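Local structure of protein her-1 (Caenorhabditis elegans, 1SZH) at residues L10-C19 against V51-L59; S73-N81 against K138-E146. The protein is a secreted signalling protein that dictates male development and inhibits the function of tra-2a, probably acting directly in cell signalling during sex determination. The protein carries 2 engineered substitutions. One frame throughout, in Å; residues are numbered along the deposited sequence.

Contact 1 of 2, residues L10-C19 against V51-L59; sequences LIKDAAEKCC and VYKCLQNVL
V58 fits as a knob into the hole formed by D13, A14, K17 and C18, on the face that helix 8-18 turns toward helix 47-59. Its CG1, anti to the backbone N (chi1 178°), reaches 3.7 Å from A14 CA and also meets the D13 carboxylate, while CG2 lies against the aliphatic part of K17 and the sulfur of C18. The small A14 lets two leucines come close, L55 about a turn before V58 and L59 directly after it, with A14 CB 3.7 Å from L55 CD2 and 3.9 Å from L59 CD2. L10 extends the row, its CD2 methyl resting 3.4 Å from L59 O. Near the C-terminal end of helix 8-18 a disulfide takes over from packing, C18 SG and C54 SG being joined at 2.2 Å with a chi3 of -81°. C18 CB is itself packed on L55 CD2, 3.6 Å away. C19, just past the helix, touches V51 CG1 with its sulfur, which is tied by a second disulfide to C27 on helix 24-33. K17 runs out extended over V58, and its NZ binds the syn lone pair of D13 OD1 at 3.0 Å, a salt bridge within one helix. The axes of segments 10-18 and 51-59 run broadly antiparallel (142°) and approach to 8.9 Å; with M31 of helix 24-33 against I11 and A15, the arrangement is consistent with the overhand 3-helix bundle described for HER-1. Adhesion is thus apolar and covalent, methyl packing fastened at one end by the disulfide and bordered by an ion pair.

Contact 2 of 2, residues S73-N81 against K138-E146; sequences SVCCSVFGN and KIEVLQFEE
F144 lays its ring on the side of a 3-10 helix that runs unbroken through 73-81, uncommonly long for its kind. V78 CB stands 3.6 Å from the ring centroid and only 8° off the ring normal, a CH-pi contact over the face; chi1 of 76° sets CG1 between the backbone N and the carbonyl carbon and leaves CG2 anti to the N, toward F144 CG at 3.8 Å. S77 CB lies in the ring plane at the edge, 3.8 Å from F144 CE1. The backbone joins in, V78 N being 3.3 Å from F144 CZ. An extended 3-10 helix is a feature of the HER-1 structure; its i to i+3 bonds place V74, S77, V78 and N81 on the side met by segment 138-146. N81 ND2 approaches F144 CD1 obliquely, its amide plane 83° from the ring, and donates to V78 O at 3.0 Å, a bent bond that holds the amide beside the ring; N81 N reaches the same oxygen, which thus accepts twice. Farther toward the start, I139 packs beside V74 and the sulfur of C75, the exact placement of its CD1 being doubtful. That sulfur is bonded to C129 on helix 120-134.

From the N terminus, helix 8-18 leads through helix 24-33 to helix 47-59, where contact 1 closes a loop whose 31 intervening residues include 14 in helix. The chain then leaves this part of the fold and enters the 3-10 helix, which begins contact 2. Helices 85-97, 105-115 and 120-134 follow before segment 138-146 returns to close the second, longer loop of 56 residues. The two loops are in series and neither nest nor cross. The centres of contact 1 and contact 2 are about 28 Å apart, on opposite sides of the chain's centre. Contact 1 joins two N-terminal helices, whereas contact 2 fastens the C-terminal tail to the 3-10 helix preceding the last three helices.

Contact 1 of 2, residues L10-C19 against V51-L59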
# COMPACT_ATOMS: atom_id res chain seq x y z
N LEU A 10 -1.64 -11.41 -17.07
CA LEU A 10 -1.21 -11.43 -15.67
C LEU A 10 -2.33 -11.00 -14.70
O LEU A 10 -2.56 -11.65 -13.66
CB LEU A 10 0.01 -10.54 -15.51
CG LEU A 10 0.86 -10.75 -14.26
CD1 LEU A 10 1.31 -12.21 -14.20
CD2 LEU A 10 2.08 -9.82 -14.30
N ILE A 11 -3.02 -9.91 -15.03
CA ILE A 11 -4.11 -9.44 -14.17
C ILE A 11 -5.26 -10.43 -14.12
O ILE A 11 -5.83 -10.68 -13.06
CB ILE A 11 -4.62 -8.05 -14.64
CG1 ILE A 11 -3.57 -6.98 -14.29
CG2 ILE A 11 -5.95 -7.74 -13.97
CD1 ILE A 11 -3.90 -5.59 -14.87
N LYS A 12 -5.61 -11.02 -15.26
CA LYS A 12 -6.69 -11.99 -15.26
C LYS A 12 -6.29 -13.22 -14.45
O LYS A 12 -7.11 -13.79 -13.73
CB LYS A 12 -7.05 -12.39 -16.70
CG LYS A 12 -7.73 -11.28 -17.48
CD LYS A 12 -8.24 -11.74 -18.84
CE LYS A 12 -9.36 -12.75 -18.67
NZ LYS A 12 -10.08 -13.07 -19.94
N ASP A 13 -5.02 -13.63 -14.54
CA ASP A 13 -4.56 -14.80 -13.79
C ASP A 13 -4.61 -14.52 -12.29
O ASP A 13 -5.03 -15.37 -11.50
CB ASP A 13 -3.14 -15.17 -14.20
CG ASP A 13 -2.66 -16.47 -13.55
OD1 ASP A 13 -1.59 -16.45 -12.91
OD2 ASP A 13 -3.36 -17.50 -13.68
N ALA A 14 -4.18 -13.32 -11.89
CA ALA A 14 -4.21 -12.97 -10.46
C ALA A 14 -5.65 -12.95 -9.94
O ALA A 14 -5.92 -13.42 -8.84
CB ALA A 14 -3.55 -11.60 -10.24
N ALA A 15 -6.56 -12.37 -10.73
CA ALA A 15 -7.96 -12.33 -10.32
C ALA A 15 -8.52 -13.74 -10.15
O ALA A 15 -9.22 -14.03 -9.18
CB ALA A 15 -8.79 -11.54 -11.35
N GLU A 16 -8.19 -14.62 -11.09
CA GLU A 16 -8.68 -16.01 -11.04
C GLU A 16 -8.15 -16.78 -9.83
O GLU A 16 -8.86 -17.61 -9.25
CB GLU A 16 -8.26 -16.74 -12.32
CG GLU A 16 -8.91 -16.18 -13.59
CD GLU A 16 -8.12 -16.48 -14.85
OE1 GLU A 16 -7.26 -17.39 -14.82
OE2 GLU A 16 -8.36 -15.81 -15.89
N LYS A 17 -6.92 -16.50 -9.43
CA LYS A 17 -6.30 -17.19 -8.31
C LYS A 17 -6.64 -16.61 -6.95
O LYS A 17 -6.55 -17.29 -5.94
CB LYS A 17 -4.78 -17.17 -8.46
CG LYS A 17 -4.28 -17.98 -9.66
CD LYS A 17 -2.79 -17.89 -9.84
CE LYS A 17 -2.33 -18.87 -10.94
NZ LYS A 17 -0.87 -18.75 -11.20
N CYS A 18 -7.07 -15.36 -6.94
CA CYS A 18 -7.28 -14.68 -5.67
C CYS A 18 -8.68 -14.20 -5.29
O CYS A 18 -8.95 -14.01 -4.12
CB CYS A 18 -6.36 -13.47 -5.62
SG CYS A 18 -4.61 -13.85 -5.91
N CYS A 19 -9.52 -13.97 -6.30
CA CYS A 19 -10.88 -13.47 -6.08
C CYS A 19 -11.94 -14.53 -6.38
O CYS A 19 -11.70 -15.45 -7.16
CB CYS A 19 -11.08 -12.24 -6.96
SG CYS A 19 -9.74 -11.09 -6.57
N VAL A 51 -6.53 -10.87 0.20
CA VAL A 51 -6.61 -10.80 -1.25
C VAL A 51 -5.48 -9.92 -1.77
O VAL A 51 -4.88 -10.18 -2.82
CB VAL A 51 -7.98 -10.26 -1.70
CG1 VAL A 51 -8.03 -10.06 -3.23
CG2 VAL A 51 -9.07 -11.22 -1.22
N TYR A 52 -5.18 -8.85 -1.05
CA TYR A 52 -4.09 -7.97 -1.46
C TYR A 52 -2.78 -8.74 -1.55
O TYR A 52 -2.00 -8.61 -2.51
CB TYR A 52 -3.93 -6.83 -0.45
CG TYR A 52 -2.65 -5.98 -0.55
CD1 TYR A 52 -2.66 -4.72 -1.15
CD2 TYR A 52 -1.44 -6.45 -0.04
CE1 TYR A 52 -1.48 -3.92 -1.20
CE2 TYR A 52 -0.28 -5.69 -0.09
CZ TYR A 52 -0.31 -4.42 -0.68
OH TYR A 52 0.84 -3.65 -0.71
N LYS A 53 -2.53 -9.57 -0.53
CA LYS A 53 -1.29 -10.34 -0.50
C LYS A 53 -1.26 -11.37 -1.62
O LYS A 53 -0.22 -11.55 -2.27
CB LYS A 53 -1.15 -11.00 0.87
CG LYS A 53 -1.05 -9.97 1.97
CD LYS A 53 -0.92 -10.59 3.33
CE LYS A 53 -0.75 -9.52 4.40
NZ LYS A 53 -0.53 -10.11 5.76
N CYS A 54 -2.39 -12.02 -1.86
CA CYS A 54 -2.47 -13.01 -2.93
C CYS A 54 -2.19 -12.31 -4.28
O CYS A 54 -1.40 -12.80 -5.10
CB CYS A 54 -3.86 -13.64 -2.91
SG CYS A 54 -4.15 -14.97 -4.11
N LEU A 55 -2.85 -11.18 -4.54
CA LEU A 55 -2.64 -10.47 -5.79
C LEU A 55 -1.18 -10.04 -5.97
O LEU A 55 -0.61 -10.20 -7.05
CB LEU A 55 -3.58 -9.25 -5.91
CG LEU A 55 -5.06 -9.61 -6.01
CD1 LEU A 55 -5.86 -8.29 -6.01
CD2 LEU A 55 -5.37 -10.39 -7.29
N GLN A 56 -0.58 -9.49 -4.93
CA GLN A 56 0.82 -9.07 -5.04
C GLN A 56 1.74 -10.25 -5.39
O GLN A 56 2.64 -10.12 -6.22
CB GLN A 56 1.28 -8.45 -3.72
CG GLN A 56 0.71 -7.07 -3.47
CD GLN A 56 1.81 -6.04 -3.30
OE1 GLN A 56 2.70 -6.19 -2.47
NE2 GLN A 56 1.75 -4.97 -4.08
N ASN A 57 1.47 -11.39 -4.76
CA ASN A 57 2.27 -12.58 -4.99
C ASN A 57 2.15 -13.07 -6.43
O ASN A 57 3.13 -13.57 -6.99
CB ASN A 57 1.88 -13.68 -3.99
CG ASN A 57 2.47 -13.45 -2.59
OD1 ASN A 57 2.24 -14.24 -1.67
ND2 ASN A 57 3.21 -12.36 -2.43
N VAL A 58 0.98 -12.94 -7.05
CA VAL A 58 0.86 -13.38 -8.45
C VAL A 58 1.40 -12.33 -9.41
O VAL A 58 2.22 -12.62 -10.28
CB VAL A 58 -0.61 -13.71 -8.83
CG1 VAL A 58 -0.69 -14.11 -10.31
CG2 VAL A 58 -1.15 -14.80 -7.95
N LEU A 59 0.99 -11.07 -9.26
CA LEU A 59 1.44 -10.00 -10.16
C LEU A 59 2.94 -9.79 -10.17
O LEU A 59 3.52 -9.53 -11.21
CB LEU A 59 0.79 -8.67 -9.76
CG LEU A 59 -0.74 -8.60 -9.90
CD1 LEU A 59 -1.22 -7.25 -9.35
CD2 LEU A 59 -1.15 -8.74 -11.35

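Contact 2 of 2, residues S73-N81 against K138-E146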
# COMPACT_ATOMS: atom_id res chain seq x y z
N SER A 73 1.25 0.21 5.32
CA SER A 73 0.34 1.32 5.06
C SER A 73 0.05 2.12 6.33
O SER A 73 -0.30 3.30 6.25
CB SER A 73 -0.97 0.82 4.43
OG SER A 73 -1.66 -0.06 5.31
N VAL A 74 0.22 1.51 7.49
CA VAL A 74 -0.03 2.23 8.74
C VAL A 74 0.98 3.37 8.94
O VAL A 74 0.70 4.35 9.64
CB VAL A 74 0.01 1.28 9.96
CG1 VAL A 74 -0.94 0.09 9.76
CG2 VAL A 74 1.41 0.80 10.19
N CYS A 75 2.12 3.27 8.29
CA CYS A 75 3.16 4.30 8.41
C CYS A 75 2.75 5.62 7.78
O CYS A 75 3.28 6.70 8.09
CB CYS A 75 4.44 3.80 7.75
SG CYS A 75 5.11 2.28 8.46
N CYS A 76 1.78 5.55 6.88
CA CYS A 76 1.30 6.74 6.19
C CYS A 76 0.76 7.84 7.12
O CYS A 76 0.75 9.01 6.75
CB CYS A 76 0.18 6.34 5.24
SG CYS A 76 0.67 5.35 3.83
N SER A 77 0.30 7.45 8.30
CA SER A 77 -0.26 8.40 9.25
C SER A 77 0.70 9.51 9.61
O SER A 77 0.27 10.59 10.01
CB SER A 77 -0.71 7.68 10.52
OG SER A 77 -1.77 6.79 10.20
N VAL A 78 1.99 9.26 9.45
CA VAL A 78 2.95 10.29 9.83
C VAL A 78 2.85 11.57 9.02
O VAL A 78 3.20 12.64 9.51
CB VAL A 78 4.41 9.79 9.77
CG1 VAL A 78 4.92 9.72 8.33
CG2 VAL A 78 5.29 10.71 10.59
N PHE A 79 2.36 11.49 7.79
CA PHE A 79 2.29 12.68 6.96
C PHE A 79 1.29 13.71 7.43
O PHE A 79 1.42 14.89 7.11
CB PHE A 79 2.04 12.28 5.52
CG PHE A 79 3.17 11.53 4.92
CD1 PHE A 79 3.04 10.17 4.61
CD2 PHE A 79 4.40 12.16 4.72
CE1 PHE A 79 4.12 9.46 4.10
CE2 PHE A 79 5.49 11.46 4.21
CZ PHE A 79 5.35 10.10 3.90
N GLY A 80 0.31 13.25 8.22
CA GLY A 80 -0.70 14.15 8.73
C GLY A 80 -0.20 14.95 9.91
O GLY A 80 -0.92 15.81 10.42
N ASN A 81 1.02 14.68 10.36
CA ASN A 81 1.56 15.41 11.51
C ASN A 81 1.84 16.83 11.05
O ASN A 81 1.99 17.75 11.85
CB ASN A 81 2.81 14.72 12.06
CG ASN A 81 2.47 13.48 12.87
OD1 ASN A 81 1.71 13.54 13.85
ND2 ASN A 81 3.03 12.34 12.48
N LYS A 138 5.94 -4.41 15.95
CA LYS A 138 4.55 -4.19 15.57
C LYS A 138 4.45 -2.68 15.72
O LYS A 138 4.21 -2.18 16.81
CB LYS A 138 3.59 -4.89 16.55
CG LYS A 138 2.13 -4.58 16.28
CD LYS A 138 1.20 -5.24 17.29
CE LYS A 138 -0.26 -5.05 16.88
NZ LYS A 138 -0.61 -3.61 16.75
N ILE A 139 4.64 -1.95 14.63
CA ILE A 139 4.65 -0.49 14.68
C ILE A 139 3.48 0.24 15.34
O ILE A 139 3.68 1.33 15.88
CB ILE A 139 4.90 0.10 13.27
CG1 ILE A 139 3.99 -0.59 12.25
CG2 ILE A 139 6.36 -0.06 12.91
CD1 ILE A 139 4.23 -0.15 10.81
N GLU A 140 2.29 -0.36 15.30
CA GLU A 140 1.12 0.22 15.93
C GLU A 140 1.33 0.40 17.44
O GLU A 140 0.66 1.20 18.09
CB GLU A 140 -0.10 -0.67 15.68
CG GLU A 140 -0.37 -0.94 14.20
CD GLU A 140 0.22 -2.27 13.72
OE1 GLU A 140 1.37 -2.60 14.09
OE2 GLU A 140 -0.48 -2.97 12.96
N VAL A 141 2.29 -0.35 17.99
CA VAL A 141 2.63 -0.30 19.41
C VAL A 141 3.34 1.01 19.79
O VAL A 141 3.21 1.51 20.92
CB VAL A 141 3.54 -1.51 19.78
CG1 VAL A 141 4.08 -1.38 21.22
CG2 VAL A 141 2.76 -2.81 19.63
N LEU A 142 4.09 1.56 18.84
CA LEU A 142 4.84 2.80 19.03
C LEU A 142 4.22 3.95 18.26
O LEU A 142 3.69 3.76 17.17
CB LEU A 142 6.27 2.63 18.51
CG LEU A 142 7.18 1.54 19.11
CD1 LEU A 142 8.50 1.51 18.37
CD2 LEU A 142 7.42 1.84 20.57
N GLN A 143 4.26 5.15 18.83
CA GLN A 143 3.76 6.31 18.11
C GLN A 143 5.02 6.87 17.47
O GLN A 143 6.12 6.67 17.98
CB GLN A 143 3.11 7.31 19.05
CG GLN A 143 3.77 7.42 20.39
CD GLN A 143 3.02 8.36 21.30
OE1 GLN A 143 1.80 8.28 21.43
NE2 GLN A 143 3.76 9.26 21.95
N PHE A 144 4.88 7.58 16.34
CA PHE A 144 6.06 8.09 15.65
C PHE A 144 6.99 8.87 16.54
O PHE A 144 8.20 8.84 16.34
CB PHE A 144 5.67 8.96 14.45
CG PHE A 144 4.75 8.30 13.47
CD1 PHE A 144 3.40 8.65 13.42
CD2 PHE A 144 5.21 7.29 12.62
CE1 PHE A 144 2.52 8.03 12.53
CE2 PHE A 144 4.34 6.66 11.72
CZ PHE A 144 2.99 7.02 11.68
N GLU A 145 6.42 9.59 17.49
CA GLU A 145 7.22 10.40 18.40
C GLU A 145 8.26 9.58 19.16
O GLU A 145 9.25 10.13 19.66
CB GLU A 145 6.32 11.14 19.40
CG GLU A 145 5.31 12.08 18.76
CD GLU A 145 4.00 11.38 18.45
OE1 GLU A 145 3.86 10.14 18.73
OE2 GLU A 145 3.06 12.05 17.90
N GLU A 146 8.05 8.27 19.25
CA GLU A 146 8.98 7.39 19.97
C GLU A 146 10.19 6.92 19.18
O GLU A 146 11.18 6.49 19.76
CB GLU A 146 8.24 6.18 20.53
CG GLU A 146 7.24 6.53 21.60
CD GLU A 146 6.78 5.33 22.43
OE1 GLU A 146 7.62 4.78 23.20
OE2 GLU A 146 5.60 4.94 22.31